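PDB 1UDD: transcriptional regulator, which belongs to the TENA/THI-4/PQQC family of all-helical proteins and is a TenA homologue of undetermined function. Local coordinates for residues F39-L44 and L90-L96; N48-L53 and Y113-M117. All coordinates share one frame; numbering follows the deposited sequence.

Contact 1 of 2, residues F39-L44 and L90-L96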
ATOM      1  N   PHE A  39       6.756  30.790  16.944  1.00 39.54           N
ATOM      2  CA  PHE A  39       5.452  30.386  16.430  1.00 40.48           C
ATOM      3  C   PHE A  39       5.541  30.238  14.919  1.00 41.00           C
ATOM      4  O   PHE A  39       5.010  29.283  14.347  1.00 41.08           O
ATOM      5  CB  PHE A  39       4.385  31.425  16.800  1.00 38.86           C
ATOM      6  CG  PHE A  39       2.979  31.026  16.431  1.00 36.44           C
ATOM      7  CD1 PHE A  39       2.421  29.849  16.921  1.00 38.41           C
ATOM      8  CD2 PHE A  39       2.199  31.848  15.621  1.00 38.04           C
ATOM      9  CE1 PHE A  39       1.103  29.493  16.616  1.00 37.32           C
ATOM     10  CE2 PHE A  39       0.881  31.508  15.306  1.00 40.59           C
ATOM     11  CZ  PHE A  39       0.329  30.320  15.810  1.00 41.55           C
ATOM     12  N   LYS A  40       6.224  31.178  14.267  1.00 40.05           N
ATOM     13  CA  LYS A  40       6.368  31.109  12.820  1.00 40.27           C
ATOM     14  C   LYS A  40       7.119  29.848  12.406  1.00 38.64           C
ATOM     15  O   LYS A  40       6.760  29.223  11.417  1.00 38.37           O
ATOM     16  CB  LYS A  40       7.081  32.352  12.281  1.00 38.95           C
ATOM     17  CG  LYS A  40       6.265  33.621  12.420  1.00 42.11           C
ATOM     18  CD  LYS A  40       7.025  34.810  11.863  1.00 47.59           C
ATOM     19  CE  LYS A  40       6.344  36.123  12.193  1.00 49.08           C
ATOM     20  NZ  LYS A  40       7.094  37.271  11.596  1.00 53.08           N
ATOM     21  N   PHE A  41       8.156  29.473  13.151  1.00 37.49           N
ATOM     22  CA  PHE A  41       8.905  28.262  12.810  1.00 38.67           C
ATOM     23  C   PHE A  41       7.978  27.046  12.893  1.00 37.49           C
ATOM     24  O   PHE A  41       8.035  26.141  12.053  1.00 34.64           O
ATOM     25  CB  PHE A  41      10.071  28.054  13.772  1.00 37.72           C
ATOM     26  CG  PHE A  41      10.901  26.857  13.443  1.00 41.97           C
ATOM     27  CD1 PHE A  41      11.906  26.933  12.480  1.00 44.09           C
ATOM     28  CD2 PHE A  41      10.655  25.637  14.062  1.00 40.54           C
ATOM     29  CE1 PHE A  41      12.659  25.803  12.137  1.00 43.43           C
ATOM     30  CE2 PHE A  41      11.394  24.506  13.728  1.00 43.67           C
ATOM     31  CZ  PHE A  41      12.401  24.586  12.761  1.00 43.94           C
ATOM     32  N   TYR A  42       7.140  27.040  13.927  1.00 36.21           N
ATOM     33  CA  TYR A  42       6.173  25.976  14.153  1.00 36.28           C
ATOM     34  C   TYR A  42       5.135  25.952  13.031  1.00 37.28           C
ATOM     35  O   TYR A  42       4.934  24.914  12.388  1.00 37.45           O
ATOM     36  CB  TYR A  42       5.489  26.180  15.518  1.00 35.96           C
ATOM     37  CG  TYR A  42       4.201  25.404  15.714  1.00 35.41           C
ATOM     38  CD1 TYR A  42       4.197  24.005  15.793  1.00 34.00           C
ATOM     39  CD2 TYR A  42       2.983  26.071  15.796  1.00 36.31           C
ATOM     40  CE1 TYR A  42       3.002  23.295  15.945  1.00 35.12           C
ATOM     41  CE2 TYR A  42       1.788  25.377  15.943  1.00 36.50           C
ATOM     42  CZ  TYR A  42       1.805  23.991  16.014  1.00 35.90           C
ATOM     43  OH  TYR A  42       0.614  23.319  16.120  1.00 36.84           O
ATOM     44  N   VAL A  43       4.480  27.088  12.786  1.00 37.92           N
ATOM     45  CA  VAL A  43       3.474  27.142  11.730  1.00 38.58           C
ATOM     46  C   VAL A  43       4.074  26.632  10.424  1.00 39.53           C
ATOM     47  O   VAL A  43       3.461  25.828   9.718  1.00 40.31           O
ATOM     48  CB  VAL A  43       2.921  28.579  11.528  1.00 40.08           C
ATOM     49  CG1 VAL A  43       2.025  28.627  10.286  1.00 39.04           C
ATOM     50  CG2 VAL A  43       2.113  29.005  12.752  1.00 35.53           C
ATOM     51  N   LEU A  44       5.282  27.089  10.115  1.00 40.24           N
ATOM     52  CA  LEU A  44       5.967  26.666   8.898  1.00 41.56           C
ATOM     53  C   LEU A  44       6.069  25.141   8.820  1.00 40.22           C
ATOM     54  O   LEU A  44       5.781  24.545   7.779  1.00 41.40           O
ATOM     55  CB  LEU A  44       7.366  27.284   8.836  1.00 40.26           C
ATOM     56  CG  LEU A  44       7.577  28.454   7.865  1.00 43.50           C
ATOM     57  CD1 LEU A  44       6.462  29.469   8.013  1.00 44.61           C
ATOM     58  CD2 LEU A  44       8.938  29.102   8.132  1.00 43.38           C
ATOM     59  N   LEU A  90      -3.641  32.196   8.215  1.00 48.12           N
ATOM     60  CA  LEU A  90      -2.768  32.284   9.381  1.00 46.01           C
ATOM     61  C   LEU A  90      -1.380  32.713   8.917  1.00 46.88           C
ATOM     62  O   LEU A  90      -0.762  33.602   9.510  1.00 46.89           O
ATOM     63  CB  LEU A  90      -2.678  30.931  10.093  1.00 44.36           C
ATOM     64  CG  LEU A  90      -1.597  30.763  11.167  1.00 44.22           C
ATOM     65  CD1 LEU A  90      -1.731  31.850  12.243  1.00 42.18           C
ATOM     66  CD2 LEU A  90      -1.722  29.367  11.781  1.00 40.47           C
ATOM     67  N   LEU A  91      -0.890  32.072   7.860  1.00 45.46           N
ATOM     68  CA  LEU A  91       0.421  32.406   7.307  1.00 45.92           C
ATOM     69  C   LEU A  91       0.487  33.892   6.964  1.00 47.94           C
ATOM     70  O   LEU A  91       1.521  34.541   7.153  1.00 46.91           O
ATOM     71  CB  LEU A  91       0.680  31.602   6.035  1.00 43.73           C
ATOM     72  CG  LEU A  91       0.940  30.106   6.191  1.00 44.41           C
ATOM     73  CD1 LEU A  91       0.885  29.457   4.821  1.00 43.65           C
ATOM     74  CD2 LEU A  91       2.295  29.867   6.863  1.00 39.49           C
ATOM     75  N   LYS A  92      -0.625  34.418   6.452  1.00 49.60           N
ATOM     76  CA  LYS A  92      -0.703  35.817   6.067  1.00 52.69           C
ATOM     77  C   LYS A  92      -0.487  36.722   7.277  1.00 53.46           C
ATOM     78  O   LYS A  92       0.394  37.587   7.263  1.00 53.98           O
ATOM     79  CB  LYS A  92      -2.053  36.120   5.410  1.00 54.87           C
ATOM     80  CG  LYS A  92      -2.167  37.559   4.901  1.00 59.88           C
ATOM     81  CD  LYS A  92      -3.322  37.752   3.916  1.00 62.07           C
ATOM     82  CE  LYS A  92      -3.226  39.113   3.215  1.00 62.16           C
ATOM     83  NZ  LYS A  92      -4.319  39.334   2.218  1.00 63.17           N
ATOM     84  N   GLU A  93      -1.285  36.517   8.324  1.00 51.68           N
ATOM     85  CA  GLU A  93      -1.162  37.309   9.540  1.00 50.53           C
ATOM     86  C   GLU A  93       0.291  37.350  10.017  1.00 50.59           C
ATOM     87  O   GLU A  93       0.707  38.310  10.664  1.00 53.27           O
ATOM     88  CB  GLU A  93      -2.024  36.720  10.660  1.00 50.84           C
ATOM     89  CG  GLU A  93      -3.492  36.593  10.336  1.00 51.39           C
ATOM     90  CD  GLU A  93      -4.266  35.911  11.448  1.00 56.89           C
ATOM     91  OE1 GLU A  93      -3.812  34.850  11.931  1.00 59.00           O
ATOM     92  OE2 GLU A  93      -5.335  36.426  11.839  1.00 61.51           O
ATOM     93  N   LEU A  94       1.058  36.310   9.701  1.00 48.79           N
ATOM     94  CA  LEU A  94       2.465  36.237  10.112  1.00 49.65           C
ATOM     95  C   LEU A  94       3.439  36.709   9.028  1.00 48.19           C
ATOM     96  O   LEU A  94       4.649  36.513   9.148  1.00 46.24           O
ATOM     97  CB  LEU A  94       2.830  34.798  10.521  1.00 50.63           C
ATOM     98  CG  LEU A  94       2.136  34.159  11.734  1.00 51.26           C
ATOM     99  CD1 LEU A  94       2.442  32.660  11.773  1.00 51.46           C
ATOM    100  CD2 LEU A  94       2.598  34.835  13.012  1.00 50.44           C
ATOM    101  N   ASP A  95       2.912  37.337   7.978  1.00 49.47           N
ATOM    102  CA  ASP A  95       3.740  37.820   6.871  1.00 49.20           C
ATOM    103  C   ASP A  95       4.521  36.682   6.238  1.00 47.40           C
ATOM    104  O   ASP A  95       5.733  36.784   6.033  1.00 46.71           O
ATOM    105  CB  ASP A  95       4.727  38.893   7.339  1.00 53.70           C
ATOM    106  CG  ASP A  95       4.036  40.150   7.808  1.00 57.10           C
ATOM    107  OD1 ASP A  95       3.235  40.710   7.028  1.00 59.07           O
ATOM    108  OD2 ASP A  95       4.298  40.576   8.956  1.00 62.00           O
ATOM    109  N   LEU A  96       3.819  35.592   5.953  1.00 46.01           N
ATOM    110  CA  LEU A  96       4.404  34.423   5.313  1.00 43.62           C
ATOM    111  C   LEU A  96       3.438  34.023   4.221  1.00 43.07           C
ATOM    112  O   LEU A  96       2.270  34.424   4.249  1.00 43.91           O
ATOM    113  CB  LEU A  96       4.561  33.276   6.313  1.00 42.92           C
ATOM    114  CG  LEU A  96       5.596  33.515   7.410  1.00 41.18           C
ATOM    115  CD1 LEU A  96       5.503  32.441   8.490  1.00 34.92           C
ATOM    116  CD2 LEU A  96       6.977  33.540   6.769  1.00 39.19           C
TER

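Contact 2 of 2, residues N48-L53 and Y113-M117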
ATOM      1  N   ASN A  48       3.946  20.324   6.220  1.00 34.75           N
ATOM      2  CA  ASN A  48       4.266  18.918   6.087  1.00 35.27           C
ATOM      3  C   ASN A  48       3.344  18.051   6.942  1.00 36.23           C
ATOM      4  O   ASN A  48       3.063  16.901   6.596  1.00 36.01           O
ATOM      5  CB  ASN A  48       5.710  18.673   6.494  1.00 33.90           C
ATOM      6  CG  ASN A  48       6.198  17.327   6.045  1.00 34.87           C
ATOM      7  OD1 ASN A  48       6.227  17.046   4.847  1.00 34.89           O
ATOM      8  ND2 ASN A  48       6.580  16.475   6.998  1.00 33.49           N
ATOM      9  N   TYR A  49       2.894  18.606   8.063  1.00 32.40           N
ATOM     10  CA  TYR A  49       2.003  17.914   8.982  1.00 32.86           C
ATOM     11  C   TYR A  49       0.627  17.822   8.317  1.00 31.86           C
ATOM     12  O   TYR A  49      -0.020  16.772   8.331  1.00 28.50           O
ATOM     13  CB  TYR A  49       1.929  18.706  10.299  1.00 32.61           C
ATOM     14  CG  TYR A  49       1.317  17.976  11.487  1.00 34.05           C
ATOM     15  CD1 TYR A  49       1.851  18.139  12.771  1.00 34.69           C
ATOM     16  CD2 TYR A  49       0.180  17.177  11.347  1.00 31.64           C
ATOM     17  CE1 TYR A  49       1.269  17.530  13.886  1.00 32.22           C
ATOM     18  CE2 TYR A  49      -0.411  16.563  12.459  1.00 30.03           C
ATOM     19  CZ  TYR A  49       0.140  16.748  13.721  1.00 31.28           C
ATOM     20  OH  TYR A  49      -0.454  16.178  14.823  1.00 31.62           O
ATOM     21  N   LEU A  50       0.205  18.934   7.726  1.00 30.22           N
ATOM     22  CA  LEU A  50      -1.075  19.045   7.040  1.00 30.99           C
ATOM     23  C   LEU A  50      -1.142  18.024   5.901  1.00 32.10           C
ATOM     24  O   LEU A  50      -2.137  17.300   5.751  1.00 30.58           O
ATOM     25  CB  LEU A  50      -1.214  20.472   6.507  1.00 32.31           C
ATOM     26  CG  LEU A  50      -2.429  20.925   5.707  1.00 36.80           C
ATOM     27  CD1 LEU A  50      -2.297  22.418   5.435  1.00 35.90           C
ATOM     28  CD2 LEU A  50      -2.534  20.154   4.403  1.00 34.84           C
ATOM     29  N   VAL A  51      -0.082  17.978   5.097  1.00 29.24           N
ATOM     30  CA  VAL A  51      -0.010  17.043   3.989  1.00 29.05           C
ATOM     31  C   VAL A  51       0.061  15.597   4.522  1.00 28.35           C
ATOM     32  O   VAL A  51      -0.674  14.724   4.068  1.00 29.18           O
ATOM     33  CB  VAL A  51       1.237  17.341   3.083  1.00 31.25           C
ATOM     34  CG1 VAL A  51       1.382  16.269   2.004  1.00 29.81           C
ATOM     35  CG2 VAL A  51       1.088  18.709   2.422  1.00 28.86           C
ATOM     36  N   GLY A  52       0.927  15.359   5.502  1.00 28.70           N
ATOM     37  CA  GLY A  52       1.080  14.019   6.057  1.00 28.21           C
ATOM     38  C   GLY A  52      -0.190  13.447   6.672  1.00 29.71           C
ATOM     39  O   GLY A  52      -0.485  12.252   6.528  1.00 29.59           O
ATOM     40  N   LEU A  53      -0.933  14.287   7.382  1.00 27.18           N
ATOM     41  CA  LEU A  53      -2.182  13.850   8.001  1.00 28.07           C
ATOM     42  C   LEU A  53      -3.122  13.438   6.869  1.00 24.68           C
ATOM     43  O   LEU A  53      -3.852  12.454   6.967  1.00 22.90           O
ATOM     44  CB  LEU A  53      -2.792  14.996   8.801  1.00 31.93           C
ATOM     45  CG  LEU A  53      -3.806  14.683   9.903  1.00 39.46           C
ATOM     46  CD1 LEU A  53      -3.132  13.842  10.981  1.00 37.04           C
ATOM     47  CD2 LEU A  53      -4.337  15.998  10.509  1.00 35.91           C
ATOM     48  N   TYR A 113       7.442  11.653  12.075  1.00 24.85           N
ATOM     49  CA  TYR A 113       6.082  11.570  12.600  1.00 25.66           C
ATOM     50  C   TYR A 113       5.086  11.309  11.476  1.00 24.28           C
ATOM     51  O   TYR A 113       4.228  10.429  11.579  1.00 23.50           O
ATOM     52  CB  TYR A 113       5.728  12.863  13.347  1.00 27.60           C
ATOM     53  CG  TYR A 113       4.394  12.860  14.089  1.00 29.43           C
ATOM     54  CD1 TYR A 113       3.758  11.667  14.457  1.00 25.60           C
ATOM     55  CD2 TYR A 113       3.791  14.063  14.459  1.00 30.25           C
ATOM     56  CE1 TYR A 113       2.556  11.684  15.177  1.00 24.27           C
ATOM     57  CE2 TYR A 113       2.596  14.090  15.173  1.00 29.12           C
ATOM     58  CZ  TYR A 113       1.985  12.901  15.528  1.00 26.67           C
ATOM     59  OH  TYR A 113       0.793  12.957  16.215  1.00 23.90           O
ATOM     60  N   MET A 114       5.185  12.071  10.396  1.00 24.72           N
ATOM     61  CA  MET A 114       4.273  11.847   9.292  1.00 23.71           C
ATOM     62  C   MET A 114       4.442  10.423   8.724  1.00 23.96           C
ATOM     63  O   MET A 114       3.461   9.781   8.347  1.00 23.00           O
ATOM     64  CB  MET A 114       4.501  12.897   8.209  1.00 22.41           C
ATOM     65  CG  MET A 114       4.116  14.296   8.668  1.00 27.66           C
ATOM     66  SD  MET A 114       2.455  14.352   9.472  1.00 32.55           S
ATOM     67  CE  MET A 114       2.914  14.402  11.153  1.00 30.49           C
ATOM     68  N   ASP A 115       5.682   9.934   8.675  1.00 24.75           N
ATOM     69  CA  ASP A 115       5.959   8.592   8.154  1.00 26.24           C
ATOM     70  C   ASP A 115       5.379   7.514   9.055  1.00 22.59           C
ATOM     71  O   ASP A 115       4.912   6.492   8.582  1.00 23.68           O
ATOM     72  CB  ASP A 115       7.470   8.388   7.966  1.00 26.56           C
ATOM     73  CG  ASP A 115       8.007   9.168   6.784  1.00 30.85           C
ATOM     74  OD1 ASP A 115       7.184   9.709   6.007  1.00 32.08           O
ATOM     75  OD2 ASP A 115       9.239   9.237   6.623  1.00 31.53           O
ATOM     76  N   PHE A 116       5.418   7.752  10.361  1.00 22.20           N
ATOM     77  CA  PHE A 116       4.844   6.828  11.324  1.00 21.86           C
ATOM     78  C   PHE A 116       3.337   6.733  11.043  1.00 21.28           C
ATOM     79  O   PHE A 116       2.759   5.639  11.030  1.00 22.21           O
ATOM     80  CB  PHE A 116       5.094   7.328  12.756  1.00 23.86           C
ATOM     81  CG  PHE A 116       4.022   6.910  13.745  1.00 23.62           C
ATOM     82  CD1 PHE A 116       3.953   5.602  14.206  1.00 20.91           C
ATOM     83  CD2 PHE A 116       3.069   7.832  14.189  1.00 21.66           C
ATOM     84  CE1 PHE A 116       2.950   5.206  15.102  1.00 23.34           C
ATOM     85  CE2 PHE A 116       2.062   7.450  15.080  1.00 17.21           C
ATOM     86  CZ  PHE A 116       2.005   6.131  15.538  1.00 20.26           C
ATOM     87  N   MET A 117       2.702   7.874  10.800  1.00 20.61           N
ATOM     88  CA  MET A 117       1.260   7.869  10.498  1.00 23.41           C
ATOM     89  C   MET A 117       0.966   7.048   9.232  1.00 23.82           C
ATOM     90  O   MET A 117       0.107   6.169   9.235  1.00 22.86           O
ATOM     91  CB  MET A 117       0.726   9.292  10.257  1.00 19.59           C
ATOM     92  CG  MET A 117       1.019  10.312  11.376  1.00 28.02           C
ATOM     93  SD  MET A 117       0.034  11.816  11.231  1.00 31.43           S
ATOM     94  CE  MET A 117      -0.020  12.030   9.524  1.00 29.80           C
TER
HETATM   95  O   HOH W   1       1.880  10.564   6.422  1.00 26.76           O

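Contact 1 of 2, residues F39-L44 and L90-L96
Leu94 lies against Phe39, Lys40 and Val43 and has the largest buried area of any residue in the contact. Leu94 CD1 meets Val43 CG2 tip to tip at 3.8 Å. Leu94 CD1 also comes 3.9 Å from Phe39 CD2, with the two side chains crossing at about a right angle. Leu90 joins from one turn earlier: its CD1 reaches Phe39 CE2 at 4.0 Å, and its CD2 meets the Val43 methyls. Val43 CG1, anti to the backbone N (chi1 172°), approaches Leu91 CD2 at 3.7 Å. Val43 CG2 also sits over the centre of one face of the Phe39 ring, so a residue of the same helix covers that face.

Lys40 adds its aliphatic chain. Extended beyond CG, it slides past Leu94 in the opposite direction, with Lys40 CG 3.9 Å from Leu94 CD2. Lys40 CE lies 3.5 Å from Leu94 O. No hydrogen bond crosses between the segments.

Backbone bonds shape the second segment. A Schellman motif ends the helix, with Asp95 as the C-prime residue at positive phi. Leu96 N bonds Leu91 O at 2.8 Å, and Asp95 N bonds Lys92 O.

The contact joins helix 36-63 to the C-terminal end of helix 82-93. Helix 157-164 adjoins it through Ile158, which touches Phe39 and Leu90, and the Phe39 ring meets Tyr159 and Trp162 edge-to-face.

Contact 2 of 2, residues N48-L53 and Y113-M117
Asn48 begins the contact by passing alongside Met114, whose CG lies 3.7 Å from Asn48 ND2. That amide nitrogen is hydrogen-bonded to Asn110, just before the second segment.

Tyr49 meets two side chains. Met114 CE stands over one face of the Tyr49 ring, 4.0 Å from the centroid and 14° off the normal, as a CH-pi contact. The sulfur lies obliquely to the same ring, a Met-aromatic contact. Bends at chi2 and chi3 turn the Met114 chain back over the ring. Tyr113 presents its edge to the Tyr49 face in an offset edge-to-face pair, with planes at 79°. Both hydroxyls are hydrogen-bonded to Glu204 OE2 of helix 190-213, which ties the two buried phenols to one carboxylate.

Gly52 brings the backbones close: its CA is 5.0 Å from Met114 CA. With no side chain there, Met114 SD can settle 3.7 Å from Gly52 CA. One water donates to both Gly52 O and Met114 O, at 2.9 and 2.6 Å, and bridges the two helices.

Leu53 closes the segment, its CD1 at 3.8 Å from Met117 SD.

Met114 thus sits as a knob in a hole formed by Asn48, Tyr49, Gly52 and Leu53. The local axes are 7° apart, and this is a single knob-into-hole fit between two nearly parallel helices of the all-helical TenA-family fold.

Overall arrangement
Both contacts use helix 36-63, which meets the end of helix 82-93 in contact 1 and helix 108-123 in contact 2. Their centres lie 19 Å apart, and along the chain their segments alternate. Contact 1 is the more peripheral, about 18 Å from the centre of the chain and partly buried. It is mostly aliphatic, and its second segment runs from a helix into a turn. Contact 2 is buried, about 10 Å from that centre, and joins two continuing helices. It relies instead on methionines, paired tyrosines and a bridging water, with Leu53 the one leucine that touches across it. Other subunits pack nearby on Asp115, Phe116 and Val51, whereas none touches the segments of contact 1.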